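Side-chain contacts in RabGAP/TBC protein (Chlamydomonas reinhardtii, PDB 4P17), which probably acts as a GTPase-activating protein for Rab GTPases in the flagellum, through its all-helical TBC domain: residues D34-R39 with Q298-M303; M63-V68 with T305-I310. All blocks are in the same frame, centred on the assembly; numbering follows the deposited sequence.

Interaction 1 of 2, residues D34-R39 with Q298-M303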
loop_
_atom_site.group_PDB
_atom_site.type_symbol
_atom_site.label_atom_id
_atom_site.label_comp_id
_atom_site.label_asym_id
_atom_site.label_seq_id
_atom_site.Cartn_x
_atom_site.Cartn_y
_atom_site.Cartn_z
ATOM N N ASP A 34 -7.772 -4.856 -16.331
ATOM C CA ASP A 34 -7.173 -6.128 -16.685
ATOM C C ASP A 34 -6.736 -6.114 -18.150
ATOM O O ASP A 34 -5.686 -6.661 -18.489
ATOM C CB ASP A 34 -8.139 -7.302 -16.464
ATOM C CG ASP A 34 -8.368 -7.637 -14.987
ATOM O OD1 ASP A 34 -7.617 -7.138 -14.115
ATOM O OD2 ASP A 34 -9.297 -8.439 -14.722
ATOM N N VAL A 35 -7.549 -5.508 -19.019
ATOM C CA VAL A 35 -7.201 -5.474 -20.440
ATOM C C VAL A 35 -5.994 -4.571 -20.667
ATOM O O VAL A 35 -5.123 -4.879 -21.479
ATOM C CB VAL A 35 -8.361 -5.006 -21.356
ATOM C CG1 VAL A 35 -9.493 -5.969 -21.293
ATOM C CG2 VAL A 35 -8.825 -3.647 -21.005
ATOM N N ASN A 36 -5.926 -3.450 -19.964
ATOM C CA ASN A 36 -4.754 -2.604 -20.080
ATOM C C ASN A 36 -3.505 -3.298 -19.542
ATOM O O ASN A 36 -2.428 -3.135 -20.082
ATOM C CB ASN A 36 -4.963 -1.282 -19.345
ATOM C CG ASN A 36 -5.877 -0.350 -20.106
ATOM O OD1 ASN A 36 -6.084 -0.531 -21.301
ATOM N ND2 ASN A 36 -6.411 0.655 -19.428
ATOM N N ALA A 37 -3.651 -4.074 -18.481
ATOM C CA ALA A 37 -2.515 -4.836 -17.969
ATOM C C ALA A 37 -2.019 -5.840 -19.007
ATOM O O ALA A 37 -0.827 -6.107 -19.112
ATOM C CB ALA A 37 -2.900 -5.554 -16.694
ATOM N N GLU A 38 -2.954 -6.435 -19.733
ATOM C CA GLU A 38 -2.613 -7.428 -20.753
ATOM C C GLU A 38 -1.741 -6.829 -21.850
ATOM O O GLU A 38 -0.844 -7.508 -22.385
ATOM C CB GLU A 38 -3.877 -8.015 -21.363
ATOM C CG GLU A 38 -4.091 -9.463 -21.066
ATOM C CD GLU A 38 -5.136 -10.045 -21.983
ATOM O OE1 GLU A 38 -5.105 -11.273 -22.239
ATOM O OE2 GLU A 38 -5.981 -9.251 -22.455
ATOM N N ARG A 39 -1.979 -5.558 -22.172
ATOM C CA ARG A 39 -1.171 -4.855 -23.176
ATOM C C ARG A 39 0.291 -4.760 -22.799
ATOM O O ARG A 39 1.139 -4.751 -23.694
ATOM C CB ARG A 39 -1.685 -3.421 -23.425
ATOM C CG ARG A 39 -3.130 -3.331 -23.841
ATOM C CD ARG A 39 -3.446 -4.254 -24.987
ATOM N NE ARG A 39 -4.826 -4.091 -25.436
ATOM C CZ ARG A 39 -5.851 -4.849 -25.048
ATOM N NH1 ARG A 39 -5.681 -5.860 -24.185
ATOM N NH2 ARG A 39 -7.058 -4.589 -25.538
ATOM N N GLN A 298 -11.135 1.395 -10.103
ATOM C CA GLN A 298 -10.493 1.917 -11.293
ATOM C C GLN A 298 -9.058 2.292 -10.960
ATOM O O GLN A 298 -8.712 3.476 -10.785
ATOM C CB GLN A 298 -11.267 3.130 -11.850
ATOM C CG GLN A 298 -11.586 3.029 -13.337
ATOM C CD GLN A 298 -10.418 2.563 -14.175
ATOM O OE1 GLN A 298 -9.259 2.661 -13.768
ATOM N NE2 GLN A 298 -10.718 2.037 -15.352
ATOM N N ARG A 299 -8.205 1.282 -10.852
ATOM C CA ARG A 299 -6.828 1.530 -10.460
ATOM C C ARG A 299 -6.011 2.257 -11.552
ATOM O O ARG A 299 -5.085 3.003 -11.258
ATOM C CB ARG A 299 -6.147 0.208 -10.057
ATOM C CG ARG A 299 -6.140 -0.880 -11.094
ATOM C CD ARG A 299 -5.751 -2.185 -10.476
ATOM N NE ARG A 299 -5.537 -3.217 -11.489
ATOM C CZ ARG A 299 -6.461 -4.077 -11.883
ATOM N NH1 ARG A 299 -7.687 -4.043 -11.372
ATOM N NH2 ARG A 299 -6.154 -4.981 -12.789
ATOM N N ASP A 300 -6.405 2.094 -12.811
ATOM C CA ASP A 300 -5.738 2.798 -13.885
ATOM C C ASP A 300 -5.965 4.305 -13.756
ATOM O O ASP A 300 -5.027 5.120 -13.838
ATOM C CB ASP A 300 -6.237 2.343 -15.262
ATOM C CG ASP A 300 -5.706 0.990 -15.704
ATOM O OD1 ASP A 300 -4.671 0.502 -15.185
ATOM O OD2 ASP A 300 -6.316 0.446 -16.653
ATOM N N VAL A 301 -7.223 4.679 -13.555
ATOM C CA VAL A 301 -7.567 6.087 -13.443
ATOM C C VAL A 301 -6.991 6.682 -12.165
ATOM O O VAL A 301 -6.566 7.855 -12.153
ATOM C CB VAL A 301 -9.071 6.264 -13.494
ATOM C CG1 VAL A 301 -9.471 7.706 -13.176
ATOM C CG2 VAL A 301 -9.562 5.817 -14.864
ATOM N N LEU A 302 -6.963 5.908 -11.088
ATOM C CA LEU A 302 -6.359 6.441 -9.860
ATOM C C LEU A 302 -4.912 6.843 -10.109
ATOM O O LEU A 302 -4.472 7.922 -9.687
ATOM C CB LEU A 302 -6.409 5.432 -8.701
ATOM C CG LEU A 302 -5.819 6.003 -7.391
ATOM C CD1 LEU A 302 -6.582 7.246 -6.896
ATOM C CD2 LEU A 302 -5.825 4.920 -6.307
ATOM N N MET A 303 -4.119 5.966 -10.706
ATOM C CA MET A 303 -2.694 6.283 -10.815
ATOM C C MET A 303 -2.471 7.366 -11.880
ATOM O O MET A 303 -1.644 8.264 -11.726
ATOM C CB MET A 303 -1.881 5.051 -11.140
ATOM C CG MET A 303 -1.972 3.969 -10.076
ATOM S SD MET A 303 -1.715 4.596 -8.406
ATOM C CE MET A 303 0.022 5.070 -8.346
HETATM O O HOH W 1 -9.138 -6.219 -11.865
#

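Interaction 2 of 2, residues M63-V68 with T305-I310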
loop_
_atom_site.group_PDB
_atom_site.type_symbol
_atom_site.label_atom_id
_atom_site.label_comp_id
_atom_site.label_asym_id
_atom_site.label_seq_id
_atom_site.Cartn_x
_atom_site.Cartn_y
_atom_site.Cartn_z
ATOM N N MET A 63 6.800 2.381 -16.840
ATOM C CA MET A 63 6.232 1.042 -16.766
ATOM C C MET A 63 5.598 0.761 -15.404
ATOM O O MET A 63 4.482 0.235 -15.334
ATOM C CB MET A 63 7.302 -0.008 -17.050
ATOM C CG MET A 63 7.813 0.004 -18.485
ATOM S SD MET A 63 9.187 -1.161 -18.721
ATOM C CE MET A 63 8.306 -2.733 -18.726
ATOM N N ILE A 64 6.300 1.159 -14.346
ATOM C CA ILE A 64 5.868 0.875 -13.005
ATOM C C ILE A 64 4.625 1.711 -12.717
ATOM O O ILE A 64 3.688 1.248 -12.075
ATOM C CB ILE A 64 7.006 1.133 -11.975
ATOM C CG1 ILE A 64 8.026 0.014 -12.105
ATOM C CG2 ILE A 64 6.452 1.137 -10.529
ATOM C CD1 ILE A 64 9.242 0.099 -11.200
ATOM N N ARG A 65 4.595 2.925 -13.235
ATOM C CA ARG A 65 3.402 3.741 -13.090
ATOM C C ARG A 65 2.168 3.143 -13.771
ATOM O O ARG A 65 1.071 3.423 -13.343
ATOM C CB ARG A 65 3.665 5.144 -13.631
ATOM C CG ARG A 65 4.411 6.036 -12.662
ATOM C CD ARG A 65 4.553 7.460 -13.192
ATOM N NE ARG A 65 5.259 8.308 -12.237
ATOM C CZ ARG A 65 5.438 9.623 -12.376
ATOM N NH1 ARG A 65 4.938 10.266 -13.430
ATOM N NH2 ARG A 65 6.108 10.296 -11.456
ATOM N N LYS A 66 2.342 2.362 -14.843
ATOM C CA LYS A 66 1.224 1.703 -15.509
ATOM C C LYS A 66 0.801 0.376 -14.846
ATOM O O LYS A 66 -0.209 -0.216 -15.219
ATOM C CB LYS A 66 1.578 1.434 -16.969
ATOM C CG LYS A 66 1.637 2.682 -17.858
ATOM C CD LYS A 66 2.276 2.368 -19.206
ATOM N N GLY A 67 1.581 -0.086 -13.874
ATOM C CA GLY A 67 1.247 -1.306 -13.168
ATOM C C GLY A 67 2.214 -2.447 -13.417
ATOM O O GLY A 67 2.489 -2.837 -14.555
ATOM N N VAL A 68 2.718 -3.011 -12.328
ATOM C CA VAL A 68 3.557 -4.193 -12.444
ATOM C C VAL A 68 2.603 -5.382 -12.611
ATOM O O VAL A 68 1.615 -5.471 -11.905
ATOM C CB VAL A 68 4.463 -4.381 -11.199
ATOM C CG1 VAL A 68 5.261 -5.647 -11.337
ATOM C CG2 VAL A 68 5.421 -3.190 -10.977
ATOM N N THR A 305 -4.446 9.674 -12.590
ATOM C CA THR A 305 -4.849 10.948 -11.999
ATOM C C THR A 305 -3.759 11.426 -11.031
ATOM O O THR A 305 -3.408 12.600 -11.031
ATOM C CB THR A 305 -6.218 10.863 -11.299
ATOM O OG1 THR A 305 -7.209 10.459 -12.259
ATOM C CG2 THR A 305 -6.614 12.208 -10.708
ATOM N N ALA A 306 -3.185 10.516 -10.248
ATOM C CA ALA A 306 -2.117 10.887 -9.317
ATOM C C ALA A 306 -0.933 11.553 -9.993
ATOM O O ALA A 306 -0.258 12.412 -9.389
ATOM C CB ALA A 306 -1.639 9.648 -8.549
ATOM N N PHE A 307 -0.672 11.184 -11.245
ATOM C CA PHE A 307 0.505 11.717 -11.936
ATOM C C PHE A 307 0.186 12.765 -12.989
ATOM O O PHE A 307 1.104 13.148 -13.738
ATOM C CB PHE A 307 1.303 10.603 -12.630
ATOM C CG PHE A 307 1.713 9.483 -11.710
ATOM C CD1 PHE A 307 2.641 9.709 -10.694
ATOM C CD2 PHE A 307 1.200 8.209 -11.886
ATOM C CE1 PHE A 307 3.020 8.696 -9.847
ATOM C CE2 PHE A 307 1.576 7.176 -11.055
ATOM C CZ PHE A 307 2.485 7.425 -10.013
ATOM N N ASP A 308 -1.061 13.267 -13.047
ATOM C CA ASP A 308 -1.478 14.069 -14.206
ATOM C C ASP A 308 -0.893 15.471 -14.303
ATOM O O ASP A 308 -0.970 16.083 -15.366
ATOM C CB ASP A 308 -3.024 14.176 -14.299
ATOM C CG ASP A 308 -3.687 15.063 -13.222
ATOM O OD1 ASP A 308 -3.077 15.972 -12.617
ATOM O OD2 ASP A 308 -4.908 14.842 -13.004
ATOM N N HIS A 309 -0.312 15.999 -13.239
ATOM C CA HIS A 309 0.305 17.340 -13.359
ATOM C C HIS A 309 -0.688 18.450 -13.760
ATOM O O HIS A 309 -0.279 19.524 -14.224
ATOM C CB HIS A 309 1.435 17.356 -14.409
ATOM C CG HIS A 309 2.542 16.381 -14.157
ATOM N ND1 HIS A 309 3.251 15.790 -15.180
ATOM C CD2 HIS A 309 3.084 15.919 -13.006
ATOM C CE1 HIS A 309 4.174 14.994 -14.669
ATOM N NE2 HIS A 309 4.096 15.058 -13.353
ATOM N N ILE A 310 -1.984 18.194 -13.638
ATOM C CA ILE A 310 -2.956 19.257 -13.847
ATOM C C ILE A 310 -2.808 20.182 -12.655
ATOM O O ILE A 310 -2.783 19.705 -11.526
ATOM C CB ILE A 310 -4.391 18.718 -13.971
ATOM C CG1 ILE A 310 -4.570 18.098 -15.361
ATOM C CG2 ILE A 310 -5.420 19.842 -13.766
ATOM C CD1 ILE A 310 -5.912 17.445 -15.605
#

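Interaction 1 of 2, residues D34-R39 with Q298-M303
Of residues 34-39 and 298-303, Asn-36 and Asp-300 have the nearest CA atoms, 8.3 Å apart, a gap that polar side chains long enough to meet midway can bridge. Arg-299 reaches furthest. Its CG sits between the backbone N and the carbonyl carbon (chi1 57°), and from there the chain runs extended to NE, carrying the buried, positive guanidinium to the carboxylate of Asp-34. Arg-299 NH2 donates to Asp-34 OD1 over 2.9 Å in a salt bridge. The oxygen lies in the guanidinium plane and is approached nearly along its C-O axis, although the two planes are turned 53° apart. A water accepts from Arg-299 NH1 at 2.7 Å and lies 2.9 Å from Asp-34 OD1, to which it probably donates. Beside this bridge, Asn-36 ND2 gives a hydrogen bond of 2.8 Å to Asp-300 OD2. The donor stands 42° above the carboxylate plane; an amide suits the place because it can donate to an acid without adding charge. Gln-298 is the N-cap, its OE1 accepting from Val-301 N at 2.9 Å. This is a polar helix-to-helix contact of an all-helical TBC domain, and Cys-33 of helix 27-50 also touches Gln-298, Arg-299 and Asp-300. Next to it, Arg-248 of helix 243-256 forms a salt bridge with Asp-300 OD1, and Leu-302 packs on Thr-245 of that helix as well as on helix 259-271.

Interaction 2 of 2, residues M63-V68 with T305-I310
Arg-65 NE, held by a salt bridge to Glu-256 of helix 243-256, also lies over the ring of Phe-307, 3.3 Å from its CD1. The planar end of the arginine is nearly parallel to the ring, the planes only 9° apart. This is an off-centre cation-pi stack, with Arg-65 CZ 3.3 Å from Phe-307 CD1. The middle of the ring is taken by a methylene instead: Arg-65 CD stands 3.5 Å from the centroid of the Phe-307 ring in a CH-pi contact, and Arg-65 CG lies over Phe-307 CE2. Arginine suits the site because its flat guanidinium can stack on the ring while NE bonds to Glu-256, and its extended aliphatic chain shares the same ring face. In the all-helical TBC fold the stack joins the C-terminal part of helix 57-65 to the residue that follows helix 299-306. Beyond Arg-65, Gly-67 has a positive phi (113°), a conformation that would press a CB against the carbonyl O of Lys-66 and so calls for glycine. Phe-307 also touches Ser-252 and Ile-260, from helices 243-256 and 259-271. Further on, Asp-308 OD1 accepts from Ile-310 N at 2.7 Å, forming an Asx turn.

Overall arrangement
Both contacts use helix 299-306, interaction 1 at its N-terminal turn and interaction 2 where the chain leaves it; their centres lie about 10 Å apart. They join it to two helices that follow each other in sequence, 27-50 and 57-65, so the C-terminal part of the chain is tied to its N-terminal part twice. Met-303 CB packs on Arg-65 O, connecting the two. Interaction 1 is partly buried and relies on directional polar bonds, whereas interaction 2 is a surface contact in which an arginine stacks on an aromatic ring without a hydrogen bond between the segments. Arg-248 of helix 243-256 serves both, through its salt bridge to Asp-300 and a hydrogen bond to Arg-65 O.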